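Local atomic coordinates of electron transfer flavoprotein, alpha subunit (PDB entry 7KOE), a protein that binds flavin-adenine dinucleotide and probably passes electrons between flavins as a subunit of an electron-bifurcating flavoprotein complex. Residues L10-G15 with F97-T102. Residues are numbered along the deposited sequence; the frame is centred on the assembly and turned at random.
Sequences LIEHHG and FLIGAT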
loop_
_atom_site.group_PDB
_atom_site.type_symbol
_atom_site.label_atom_id
_atom_site.label_comp_id
_atom_site.label_asym_id
_atom_site.label_seq_id
_atom_site.Cartn_x
_atom_site.Cartn_y
_atom_site.Cartn_z
ATOM N N LEU B 10 -40.378 -33.659 -13.926
ATOM C CA LEU B 10 -41.695 -33.463 -14.511
ATOM C C LEU B 10 -41.593 -33.525 -16.028
ATOM O O LEU B 10 -40.643 -33.008 -16.621
ATOM C CB LEU B 10 -42.290 -32.125 -14.076
ATOM C CG LEU B 10 -43.811 -31.952 -14.079
ATOM C CD1 LEU B 10 -44.178 -30.957 -13.013
ATOM C CD2 LEU B 10 -44.355 -31.483 -15.417
ATOM N N ILE B 11 -42.580 -34.161 -16.652
ATOM C CA ILE B 11 -42.644 -34.294 -18.101
ATOM C C ILE B 11 -43.680 -33.307 -18.618
ATOM O O ILE B 11 -44.871 -33.420 -18.303
ATOM C CB ILE B 11 -42.972 -35.730 -18.544
ATOM C CG1 ILE B 11 -41.812 -36.684 -18.238
ATOM C CG2 ILE B 11 -43.278 -35.776 -20.032
ATOM C CD1 ILE B 11 -41.921 -37.432 -16.930
ATOM N N GLU B 12 -43.222 -32.334 -19.399
ATOM C CA GLU B 12 -44.096 -31.339 -20.009
ATOM C C GLU B 12 -44.582 -31.887 -21.342
ATOM O O GLU B 12 -43.803 -31.990 -22.291
ATOM C CB GLU B 12 -43.351 -30.020 -20.205
ATOM C CG GLU B 12 -42.911 -29.319 -18.928
ATOM C CD GLU B 12 -44.061 -28.692 -18.161
ATOM O OE1 GLU B 12 -43.884 -28.410 -16.959
ATOM O OE2 GLU B 12 -45.130 -28.451 -18.763
ATOM N N HIS B 13 -45.861 -32.236 -21.421
ATOM C CA HIS B 13 -46.443 -32.754 -22.649
ATOM C C HIS B 13 -47.432 -31.751 -23.222
ATOM O O HIS B 13 -48.158 -31.084 -22.478
ATOM C CB HIS B 13 -47.131 -34.099 -22.412
ATOM C CG HIS B 13 -48.262 -34.036 -21.438
ATOM N ND1 HIS B 13 -49.554 -33.743 -21.816
ATOM C CD2 HIS B 13 -48.296 -34.226 -20.099
ATOM C CE1 HIS B 13 -50.335 -33.752 -20.752
ATOM N NE2 HIS B 13 -49.596 -34.045 -19.698
ATOM N N HIS B 14 -47.456 -31.647 -24.547
ATOM C CA HIS B 14 -48.312 -30.703 -25.260
ATOM C C HIS B 14 -49.263 -31.506 -26.140
ATOM O O HIS B 14 -48.974 -31.781 -27.306
ATOM C CB HIS B 14 -47.476 -29.724 -26.064
ATOM C CG HIS B 14 -46.518 -28.935 -25.228
ATOM N ND1 HIS B 14 -46.917 -28.224 -24.118
ATOM C CD2 HIS B 14 -45.181 -28.754 -25.333
ATOM C CE1 HIS B 14 -45.867 -27.635 -23.575
ATOM N NE2 HIS B 14 -44.801 -27.940 -24.294
ATOM N N GLY B 15 -50.403 -31.878 -25.568
ATOM C CA GLY B 15 -51.383 -32.685 -26.263
ATOM C C GLY B 15 -51.048 -34.160 -26.226
ATOM O O GLY B 15 -51.605 -34.907 -25.417
ATOM N N PHE B 97 -36.709 -32.174 -7.177
ATOM C CA PHE B 97 -37.766 -31.982 -8.160
ATOM C C PHE B 97 -37.183 -31.158 -9.298
ATOM O O PHE B 97 -36.539 -30.136 -9.051
ATOM C CB PHE B 97 -38.962 -31.266 -7.537
ATOM C CG PHE B 97 -40.271 -31.585 -8.185
ATOM C CD1 PHE B 97 -41.179 -32.412 -7.562
ATOM C CD2 PHE B 97 -40.585 -31.077 -9.429
ATOM C CE1 PHE B 97 -42.387 -32.703 -8.160
ATOM C CE2 PHE B 97 -41.787 -31.375 -10.028
ATOM C CZ PHE B 97 -42.685 -32.185 -9.392
ATOM N N LEU B 98 -37.395 -31.599 -10.533
ATOM C CA LEU B 98 -36.858 -30.916 -11.703
ATOM C C LEU B 98 -37.977 -30.654 -12.698
ATOM O O LEU B 98 -38.618 -31.594 -13.175
ATOM C CB LEU B 98 -35.750 -31.734 -12.363
ATOM C CG LEU B 98 -34.414 -31.869 -11.638
ATOM C CD1 LEU B 98 -33.373 -32.432 -12.579
ATOM C CD2 LEU B 98 -33.960 -30.536 -11.096
ATOM N N ILE B 99 -38.215 -29.380 -13.002
ATOM C CA ILE B 99 -39.110 -28.970 -14.075
ATOM C C ILE B 99 -38.287 -28.160 -15.065
ATOM O O ILE B 99 -37.319 -27.498 -14.685
ATOM C CB ILE B 99 -40.314 -28.154 -13.552
ATOM C CG1 ILE B 99 -40.856 -28.765 -12.266
ATOM C CG2 ILE B 99 -41.433 -28.107 -14.574
ATOM C CD1 ILE B 99 -41.993 -28.006 -11.647
ATOM N N GLY B 100 -38.633 -28.252 -16.345
ATOM C CA GLY B 100 -37.993 -27.408 -17.330
ATOM C C GLY B 100 -38.442 -25.966 -17.214
ATOM O O GLY B 100 -39.524 -25.660 -16.711
ATOM N N ALA B 101 -37.599 -25.052 -17.688
ATOM C CA ALA B 101 -37.946 -23.630 -17.636
ATOM C C ALA B 101 -38.687 -23.184 -18.885
ATOM O O ALA B 101 -38.328 -22.214 -19.549
ATOM C CB ALA B 101 -36.706 -22.777 -17.404
ATOM N N THR B 102 -39.745 -23.912 -19.206
ATOM C CA THR B 102 -40.755 -23.400 -20.103
ATOM C C THR B 102 -41.628 -22.406 -19.344
ATOM O O THR B 102 -41.543 -22.281 -18.120
ATOM C CB THR B 102 -41.582 -24.549 -20.675
ATOM O OG1 THR B 102 -42.503 -25.017 -19.685
ATOM C CG2 THR B 102 -40.680 -25.691 -21.089
#
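Leu10 N donates a nearly straight hydrogen bond to Leu98 O, 2.8 Å away, with an angle of 171° at the hydrogen. Apolar contact builds up on one side of this link. At chi1 -155° the Leu10 side chain extends opposite its backbone N, and this sets CD1 at the edge of the Phe97 ring, in the ring plane and 3.8 Å from CE2. The same methyl lies 3.9 Å from Ile99 CD1, so a single branch of Leu10 meets both neighbours; helix 103-113 packs here too, with Leu108 on Leu10 and Ala109 on Ile99. The bond falls where strands 6-9 and 97-100 run side by side in the parallel sheet of the N-terminal, HUP-type domain, and past it the backbone of 10-15 draws away. Beyond it the contact turns polar against apolar: the Glu12 chain, bent at chi2 (-73°), places OE1 3.4 Å from Ile99 CG2, with CD 4.3 Å from Thr102 OG1, which is engaged by Glu104 and caps Gly105 N at the start of helix 103-113. Cutting Ile99 back to an alanine removes CG1, CG2 and CD1, and would probably open a gap beside Leu10 CD1 and the Glu12 carboxylate.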